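Local coordinates for protein glucose-6-phosphate isomerase (Chlamydia trachomatis D/UW-3/CX, PDB 6OTU) that catalyses the reversible isomerisation of glucose-6-phosphate to fructose-6-phosphate, an early step of glycolysis, at residues P331-I336 against T372-W377; V401-F406 against S456-A461; K132-R137 against E258-W263. All blocks are in the same frame, centred on the assembly; numbering follows the deposited sequence.

Contact 1. Residues P331-I336 against T372-W377; sequences PTTAVI and TSPIIW
Trp-377 O is approached by two groups of the neighbouring strand: the amide Val-335 N donates a hydrogen bond to it at 2.9 Å, and Ala-334 CA lies 3.1 Å from Trp-377 O in a CA-H...O contact. Pro-331 O receives Ile-375 N, Ile-375 O receives Thr-333 N at 2.9 Å, and Thr-333 O receives Trp-377 N. Thr-333, paired with Ile-376, thus bonds through N and O to the two residues flanking that partner, as in parallel strands.

On the face carrying Thr-332, Ala-334 and Trp-377, the indole reaches across to Thr-332 and Ala-334. Its CG is placed between backbone N and carbonyl carbon (chi1 66°), which swings the ring over strand 332-336. Ala-334 CB lies over one face near the rim, 4.3 Å from the centroid of the five-membered ring, a CH-pi contact for which a small methyl is well suited. Near the plane of the ring, NE1 gives a weak hydrogen bond to Thr-332 OG1 at 3.3 Å, and Thr-332 CG2 turns instead to Ile-375 CB. Beta-branched side chains fill the reverse face, where Val-335 CG2 meets Ile-376 CG2 at 4.0 Å.

Together with helix 345-357 the two strands make a beta-alpha-beta unit, and strand 375-377 is outermost in its sheet within the chain. Val-335 touches Leu-349 of that helix and Tyr-476 of helix 466-487, which also sends Phe-480 to Ile-376. Trp-377 packs on Val-399 of its own chain and on Gln-350 of the second subunit, while strand 401-406 adds to strand 332-337 on its far side.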
# COMPACT_ATOMS: atom_id res chain seq x y z
N PRO A 331 -6.58 -4.10 15.37
CA PRO A 331 -5.83 -2.85 15.20
C PRO A 331 -5.68 -2.36 13.76
O PRO A 331 -5.08 -1.30 13.55
CB PRO A 331 -4.45 -3.20 15.80
CG PRO A 331 -4.31 -4.69 15.54
CD PRO A 331 -5.71 -5.28 15.57
N THR A 332 -6.19 -3.07 12.75
CA THR A 332 -6.08 -2.62 11.37
C THR A 332 -7.41 -2.76 10.66
O THR A 332 -8.34 -3.38 11.17
CB THR A 332 -5.01 -3.39 10.55
OG1 THR A 332 -5.52 -4.67 10.12
CG2 THR A 332 -3.71 -3.58 11.33
N THR A 333 -7.49 -2.15 9.47
CA THR A 333 -8.58 -2.30 8.51
C THR A 333 -7.96 -2.34 7.12
O THR A 333 -7.19 -1.44 6.76
CB THR A 333 -9.60 -1.14 8.56
OG1 THR A 333 -10.12 -0.99 9.88
CG2 THR A 333 -10.77 -1.42 7.64
N ALA A 334 -8.33 -3.36 6.34
CA ALA A 334 -7.95 -3.47 4.94
C ALA A 334 -9.07 -2.97 4.04
O ALA A 334 -10.20 -3.48 4.10
CB ALA A 334 -7.62 -4.92 4.57
N VAL A 335 -8.76 -2.01 3.19
CA VAL A 335 -9.70 -1.52 2.18
C VAL A 335 -9.35 -2.20 0.86
O VAL A 335 -8.23 -2.06 0.36
CB VAL A 335 -9.64 0.02 2.06
CG1 VAL A 335 -10.78 0.53 1.20
CG2 VAL A 335 -9.68 0.68 3.46
N ILE A 336 -10.31 -2.93 0.29
CA ILE A 336 -10.05 -3.81 -0.85
C ILE A 336 -10.93 -3.44 -2.03
O ILE A 336 -12.04 -3.97 -2.16
CB ILE A 336 -10.26 -5.29 -0.47
CG1 ILE A 336 -9.41 -5.68 0.75
CG2 ILE A 336 -9.97 -6.20 -1.66
CD1 ILE A 336 -7.89 -5.56 0.54
N THR A 372 -7.22 4.87 18.95
CA THR A 372 -7.93 5.61 17.92
C THR A 372 -7.73 4.99 16.55
O THR A 372 -8.13 3.85 16.33
CB THR A 372 -7.50 7.07 17.96
OG1 THR A 372 -6.07 7.12 18.04
CG2 THR A 372 -8.13 7.74 19.19
N SER A 373 -7.12 5.72 15.60
CA SER A 373 -7.08 5.23 14.22
C SER A 373 -6.42 3.86 14.16
O SER A 373 -5.41 3.63 14.84
CB SER A 373 -6.34 6.19 13.29
OG SER A 373 -6.39 5.68 11.96
N PRO A 374 -6.98 2.91 13.42
CA PRO A 374 -6.25 1.70 13.07
C PRO A 374 -5.29 1.97 11.92
O PRO A 374 -5.33 3.03 11.28
CB PRO A 374 -7.35 0.71 12.68
CG PRO A 374 -8.48 1.58 12.18
CD PRO A 374 -8.36 2.92 12.91
N ILE A 375 -4.41 1.00 11.66
CA ILE A 375 -3.64 1.00 10.43
C ILE A 375 -4.60 0.79 9.27
O ILE A 375 -5.43 -0.12 9.29
CB ILE A 375 -2.54 -0.07 10.44
CG1 ILE A 375 -1.75 -0.06 11.75
CG2 ILE A 375 -1.60 0.11 9.26
CD1 ILE A 375 -1.07 1.22 12.01
N ILE A 376 -4.53 1.66 8.28
CA ILE A 376 -5.33 1.51 7.08
C ILE A 376 -4.39 1.07 5.97
O ILE A 376 -3.35 1.71 5.75
CB ILE A 376 -6.09 2.80 6.74
CG1 ILE A 376 -7.10 3.10 7.86
CG2 ILE A 376 -6.82 2.68 5.40
CD1 ILE A 376 -7.76 4.49 7.78
N TRP A 377 -4.70 -0.06 5.35
CA TRP A 377 -3.86 -0.65 4.32
C TRP A 377 -4.76 -1.43 3.38
O TRP A 377 -5.95 -1.58 3.62
CB TRP A 377 -2.79 -1.54 4.96
CG TRP A 377 -3.36 -2.73 5.64
CD1 TRP A 377 -4.14 -2.74 6.77
CD2 TRP A 377 -3.25 -4.09 5.21
NE1 TRP A 377 -4.50 -4.04 7.09
CE2 TRP A 377 -3.96 -4.88 6.15
CE3 TRP A 377 -2.61 -4.71 4.13
CZ2 TRP A 377 -4.04 -6.27 6.03
CZ3 TRP A 377 -2.69 -6.10 4.03
CH2 TRP A 377 -3.40 -6.86 4.97

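Contact 2. Residues V401-F406 against S456-A461; sequences VEFIGF and SSILVA
Val-401, Phe-403 and Gly-405 bond through their peptide groups to Ser-457, Leu-459 and Ala-461, joining two parallel strands in register within the mixed sheet of this SIS-clan fold. The connection between them, which includes helix 422-439 packed on one face, is consistent with a beta-alpha-beta crossover. Phe-403 N donates to Ser-457 O at 2.9 Å and Phe-403 O accepts Leu-459 N at 3.1 Å. The bond from Ala-461 N to Gly-405 O is weak.

On the face toward helix 422-439, Phe-403 CG stands beside its backbone N (chi1 -73°), which turns the ring toward Ser-456. CE2 comes 3.7 Å from Ser-456 CB, with OG at the ring edge, in its plane; the small serine fits beside the phenyl, and its hydroxyl is bonded to Ser-434 OG of the helix. Val-401 CG1 covers the centre of one ring face. Further along, Gly-405 has no side chain, and Val-460 CG1 sits only 3.2 Å from Gly-405 O.

The reverse face is held from farther out. Leu-459 and Ala-461 pack on helix 466-487, from which Lys-479 forms a salt bridge with Glu-402 OE2 and Tyr-476 a hydrogen bond with OE1, so both carboxylate oxygens have a partner on that helix. Phe-406 CD1 rests 4.0 Å from Ala-461 CB, a methyl small enough to lie beside the ring. At Ser-457, one water joins the strands: it donates to Phe-403 O at 3.1 Å and is hydrogen-bonded to Ser-457 OG at 2.7 Å.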
# COMPACT_ATOMS: atom_id res chain seq x y z
N VAL A 401 -12.21 -6.22 6.84
CA VAL A 401 -12.07 -5.80 5.44
C VAL A 401 -13.25 -4.92 5.04
O VAL A 401 -14.40 -5.19 5.41
CB VAL A 401 -11.97 -7.02 4.49
CG1 VAL A 401 -12.25 -6.61 3.03
CG2 VAL A 401 -10.62 -7.64 4.58
N GLU A 402 -12.96 -3.89 4.27
CA GLU A 402 -13.94 -3.08 3.57
C GLU A 402 -13.79 -3.35 2.08
O GLU A 402 -12.86 -2.87 1.44
CB GLU A 402 -13.76 -1.59 3.90
CG GLU A 402 -13.96 -1.25 5.38
CD GLU A 402 -13.71 0.22 5.72
OE1 GLU A 402 -12.92 0.89 5.01
OE2 GLU A 402 -14.31 0.71 6.69
N PHE A 403 -14.72 -4.13 1.52
CA PHE A 403 -14.72 -4.42 0.09
C PHE A 403 -15.39 -3.29 -0.66
O PHE A 403 -16.46 -2.80 -0.24
CB PHE A 403 -15.46 -5.72 -0.23
CG PHE A 403 -14.74 -6.96 0.18
CD1 PHE A 403 -13.58 -7.35 -0.49
CD2 PHE A 403 -15.19 -7.73 1.24
CE1 PHE A 403 -12.89 -8.50 -0.11
CE2 PHE A 403 -14.52 -8.90 1.62
CZ PHE A 403 -13.36 -9.28 0.94
N ILE A 404 -14.82 -2.90 -1.79
CA ILE A 404 -15.46 -1.93 -2.67
C ILE A 404 -15.56 -2.52 -4.06
O ILE A 404 -14.54 -2.95 -4.62
CB ILE A 404 -14.69 -0.59 -2.71
CG1 ILE A 404 -14.40 -0.11 -1.28
CG2 ILE A 404 -15.49 0.43 -3.52
CD1 ILE A 404 -13.87 1.32 -1.18
N GLY A 405 -16.76 -2.51 -4.64
CA GLY A 405 -16.97 -3.09 -5.94
C GLY A 405 -18.02 -2.39 -6.78
O GLY A 405 -18.76 -1.52 -6.31
N PHE A 406 -18.07 -2.81 -8.04
CA PHE A 406 -19.00 -2.23 -9.01
C PHE A 406 -19.60 -3.34 -9.86
O PHE A 406 -18.99 -4.41 -10.06
CB PHE A 406 -18.31 -1.18 -9.88
CG PHE A 406 -17.60 -0.13 -9.08
CD1 PHE A 406 -18.29 0.98 -8.62
CD2 PHE A 406 -16.27 -0.29 -8.71
CE1 PHE A 406 -17.66 1.94 -7.84
CE2 PHE A 406 -15.63 0.67 -7.93
CZ PHE A 406 -16.34 1.79 -7.49
N SER A 456 -16.34 -8.41 7.44
CA SER A 456 -16.18 -7.54 6.29
C SER A 456 -17.51 -6.87 5.96
O SER A 456 -18.58 -7.31 6.40
CB SER A 456 -15.66 -8.31 5.06
OG SER A 456 -16.49 -9.40 4.72
N SER A 457 -17.41 -5.78 5.19
CA SER A 457 -18.56 -5.12 4.59
C SER A 457 -18.33 -4.96 3.09
O SER A 457 -17.21 -5.09 2.58
CB SER A 457 -18.85 -3.75 5.24
OG SER A 457 -17.86 -2.79 4.89
N ILE A 458 -19.42 -4.66 2.39
CA ILE A 458 -19.46 -4.61 0.93
C ILE A 458 -20.18 -3.33 0.54
O ILE A 458 -21.35 -3.14 0.90
CB ILE A 458 -20.20 -5.82 0.32
CG1 ILE A 458 -19.62 -7.15 0.81
CG2 ILE A 458 -20.17 -5.75 -1.19
CD1 ILE A 458 -20.36 -8.40 0.27
N LEU A 459 -19.50 -2.47 -0.20
CA LEU A 459 -20.08 -1.26 -0.75
C LEU A 459 -20.02 -1.34 -2.27
O LEU A 459 -18.94 -1.55 -2.83
CB LEU A 459 -19.33 -0.03 -0.24
CG LEU A 459 -19.90 1.31 -0.68
CD1 LEU A 459 -21.32 1.50 -0.14
CD2 LEU A 459 -18.98 2.44 -0.23
N VAL A 460 -21.17 -1.18 -2.94
CA VAL A 460 -21.24 -1.35 -4.39
C VAL A 460 -22.04 -0.21 -5.01
O VAL A 460 -23.09 0.18 -4.49
CB VAL A 460 -21.88 -2.70 -4.80
CG1 VAL A 460 -21.56 -3.03 -6.27
CG2 VAL A 460 -21.41 -3.81 -3.90
N ALA A 461 -21.57 0.28 -6.16
CA ALA A 461 -22.33 1.15 -7.04
C ALA A 461 -22.44 0.49 -8.41
O ALA A 461 -21.73 -0.48 -8.70
CB ALA A 461 -21.68 2.54 -7.15
O HOH W 1 -17.38 -1.73 2.47

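Contact 3. Residues K132-R137 against E258-W263; sequences KEEALR and EVFHLW
Glu-134 reaches from helix 132-137 to strand 258-262, starting with a CB that points toward the strand. Its CG packs obliquely against the six-membered ring of Trp-263, 3.8 Å from CH2, so the apolar part of the glutamate meets an apolar surface. A bend at chi2 (-58°) then brings the carboxylate round to the strand backbone. OE1 is gripped by two donors: His-261 N donates to it at 3.2 Å, arriving 66° out of the carboxylate plane, and Arg-137 NH2, one helical turn further on, forms a salt bridge with it at 2.8 Å. The same oxygen lies at the edge of the Phe-260 ring, 3.7 Å from CD1. OE2 faces His-261 ND1 at a longer 3.5 Å, which is not a hydrogen bond; the histidine is tied through NE2 to Asp-251.

Arg-137 continues the line along the strand. Its chain bends at chi3 (55°), and NH1 binds two oxygens near the guanidinium plane, Val-259 O at 3.0 Å and Glu-258 OE1 at 2.9 Å. The guanidinium and the Glu-258 carboxylate are nearly perpendicular. Glu-258 OE1 also accepts Val-259 N through its anti lone pair and pairs with Lys-253, which helps to fix it.

Strand 258-262 is an outermost strand of the five-stranded parallel sheet, and segment 132-137 of helix 122-148 runs roughly antiparallel to it. Phe-260 fills the apolar side, edge-to-face with Phe-141 of that helix and against Met-275 and Val-279 of helix 275-285. An arginine flanked by two acidic groups suits this partly buried junction: the Glu-134, Arg-137 and Glu-258 network probably favours the charged form of each member while all three of its side chains also bond to strand backbone.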
# COMPACT_ATOMS: atom_id res chain seq x y z
N LYS A 132 -17.23 28.91 -5.44
CA LYS A 132 -17.95 29.13 -6.69
C LYS A 132 -17.21 30.13 -7.58
O LYS A 132 -17.08 29.92 -8.79
CB LYS A 132 -19.37 29.61 -6.40
CG LYS A 132 -20.17 29.82 -7.66
CD LYS A 132 -21.65 29.97 -7.38
CE LYS A 132 -22.44 29.86 -8.68
NZ LYS A 132 -23.92 30.12 -8.52
N GLU A 133 -16.68 31.20 -6.98
CA GLU A 133 -15.89 32.15 -7.75
C GLU A 133 -14.63 31.50 -8.32
O GLU A 133 -14.22 31.83 -9.44
CB GLU A 133 -15.52 33.36 -6.90
CG GLU A 133 -16.70 34.16 -6.40
CD GLU A 133 -16.30 35.15 -5.32
OE1 GLU A 133 -17.18 35.60 -4.56
OE2 GLU A 133 -15.10 35.48 -5.23
N GLU A 134 -14.00 30.60 -7.56
CA GLU A 134 -12.81 29.91 -8.07
C GLU A 134 -13.16 29.00 -9.24
O GLU A 134 -12.45 28.97 -10.25
CB GLU A 134 -12.14 29.09 -6.96
CG GLU A 134 -11.43 29.94 -5.91
CD GLU A 134 -10.36 30.86 -6.49
OE1 GLU A 134 -9.44 30.35 -7.16
OE2 GLU A 134 -10.43 32.09 -6.27
N ALA A 135 -14.26 28.24 -9.11
CA ALA A 135 -14.66 27.30 -10.15
C ALA A 135 -14.98 28.00 -11.47
O ALA A 135 -14.62 27.52 -12.54
CB ALA A 135 -15.87 26.50 -9.67
N LEU A 136 -15.65 29.16 -11.41
CA LEU A 136 -15.90 29.85 -12.67
C LEU A 136 -14.61 30.42 -13.24
O LEU A 136 -14.45 30.48 -14.47
CB LEU A 136 -16.96 30.95 -12.49
CG LEU A 136 -18.24 30.46 -11.80
CD1 LEU A 136 -18.88 31.59 -10.99
CD2 LEU A 136 -19.23 29.82 -12.77
N ARG A 137 -13.67 30.79 -12.38
CA ARG A 137 -12.36 31.15 -12.90
C ARG A 137 -11.67 29.94 -13.51
O ARG A 137 -10.94 30.08 -14.49
CB ARG A 137 -11.51 31.77 -11.79
CG ARG A 137 -12.01 33.14 -11.36
CD ARG A 137 -11.15 33.74 -10.27
NE ARG A 137 -9.76 33.79 -10.70
CZ ARG A 137 -8.77 33.13 -10.10
NH1 ARG A 137 -7.54 33.24 -10.57
NH2 ARG A 137 -9.02 32.38 -9.04
N GLU A 258 -1.28 31.75 -13.67
CA GLU A 258 -2.54 31.90 -12.96
C GLU A 258 -2.33 31.38 -11.55
O GLU A 258 -1.40 30.60 -11.29
CB GLU A 258 -3.70 31.17 -13.66
CG GLU A 258 -5.10 31.40 -13.08
CD GLU A 258 -5.49 32.87 -12.96
OE1 GLU A 258 -5.03 33.54 -12.02
OE2 GLU A 258 -6.26 33.36 -13.81
N VAL A 259 -3.19 31.83 -10.64
CA VAL A 259 -3.12 31.44 -9.24
C VAL A 259 -4.53 31.12 -8.77
O VAL A 259 -5.42 31.97 -8.89
CB VAL A 259 -2.50 32.54 -8.36
CG1 VAL A 259 -2.63 32.17 -6.87
CG2 VAL A 259 -1.03 32.81 -8.75
N PHE A 260 -4.73 29.91 -8.24
CA PHE A 260 -6.00 29.50 -7.65
C PHE A 260 -5.83 29.36 -6.14
O PHE A 260 -4.73 29.15 -5.63
CB PHE A 260 -6.51 28.18 -8.27
CG PHE A 260 -6.82 28.29 -9.75
CD1 PHE A 260 -8.07 28.70 -10.18
CD2 PHE A 260 -5.84 27.99 -10.70
CE1 PHE A 260 -8.36 28.79 -11.55
CE2 PHE A 260 -6.10 28.09 -12.07
CZ PHE A 260 -7.37 28.50 -12.50
N HIS A 261 -6.94 29.47 -5.42
CA HIS A 261 -6.91 29.53 -3.96
C HIS A 261 -7.72 28.41 -3.33
O HIS A 261 -8.79 28.03 -3.83
CB HIS A 261 -7.46 30.87 -3.45
CG HIS A 261 -6.79 32.07 -4.03
ND1 HIS A 261 -7.49 33.08 -4.64
CD2 HIS A 261 -5.49 32.42 -4.08
CE1 HIS A 261 -6.65 34.01 -5.05
NE2 HIS A 261 -5.42 33.63 -4.73
N LEU A 262 -7.21 27.90 -2.22
CA LEU A 262 -7.99 27.32 -1.14
C LEU A 262 -7.83 28.26 0.06
O LEU A 262 -7.35 29.38 -0.08
CB LEU A 262 -7.54 25.88 -0.86
CG LEU A 262 -6.13 25.64 -0.32
CD1 LEU A 262 -6.11 24.32 0.46
CD2 LEU A 262 -5.06 25.62 -1.44
N TRP A 263 -8.24 27.82 1.24
CA TRP A 263 -8.21 28.66 2.44
C TRP A 263 -7.76 27.83 3.63
O TRP A 263 -7.59 26.61 3.54
CB TRP A 263 -9.59 29.33 2.66
CG TRP A 263 -9.97 30.09 1.43
CD1 TRP A 263 -9.68 31.40 1.16
CD2 TRP A 263 -10.61 29.58 0.26
NE1 TRP A 263 -10.13 31.73 -0.09
CE2 TRP A 263 -10.71 30.63 -0.66
CE3 TRP A 263 -11.13 28.32 -0.09
CZ2 TRP A 263 -11.30 30.47 -1.91
CZ3 TRP A 263 -11.71 28.17 -1.34
CH2 TRP A 263 -11.79 29.24 -2.23

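Contacts 1 and 2 are parts of one sheet, their centres 15 Å apart. Strand 332-337 of contact 1 and strand 401-406 of contact 2 are neighbours, probably hydrogen-bonded from Ile-336 N to Glu-402 O and from Glu-402 N to Ala-334 O, each at 2.8 Å. Contact 3 belongs to the five-stranded parallel sheet, across the chain's centre, about 34 to 35 Å from both by centres. A bound glucose-6-phosphate lies about 14 Å from the side chain of Ile-376, and a bound glucose-6-phosphate about 12 Å from that of Trp-263. Between side chains, Glu-355, the probable proton donor, is about 9 Å from Ile-376, and His-386, a probable active-site residue, about 12 Å from Phe-403. Contacts 1 and 2 also touch the second subunit.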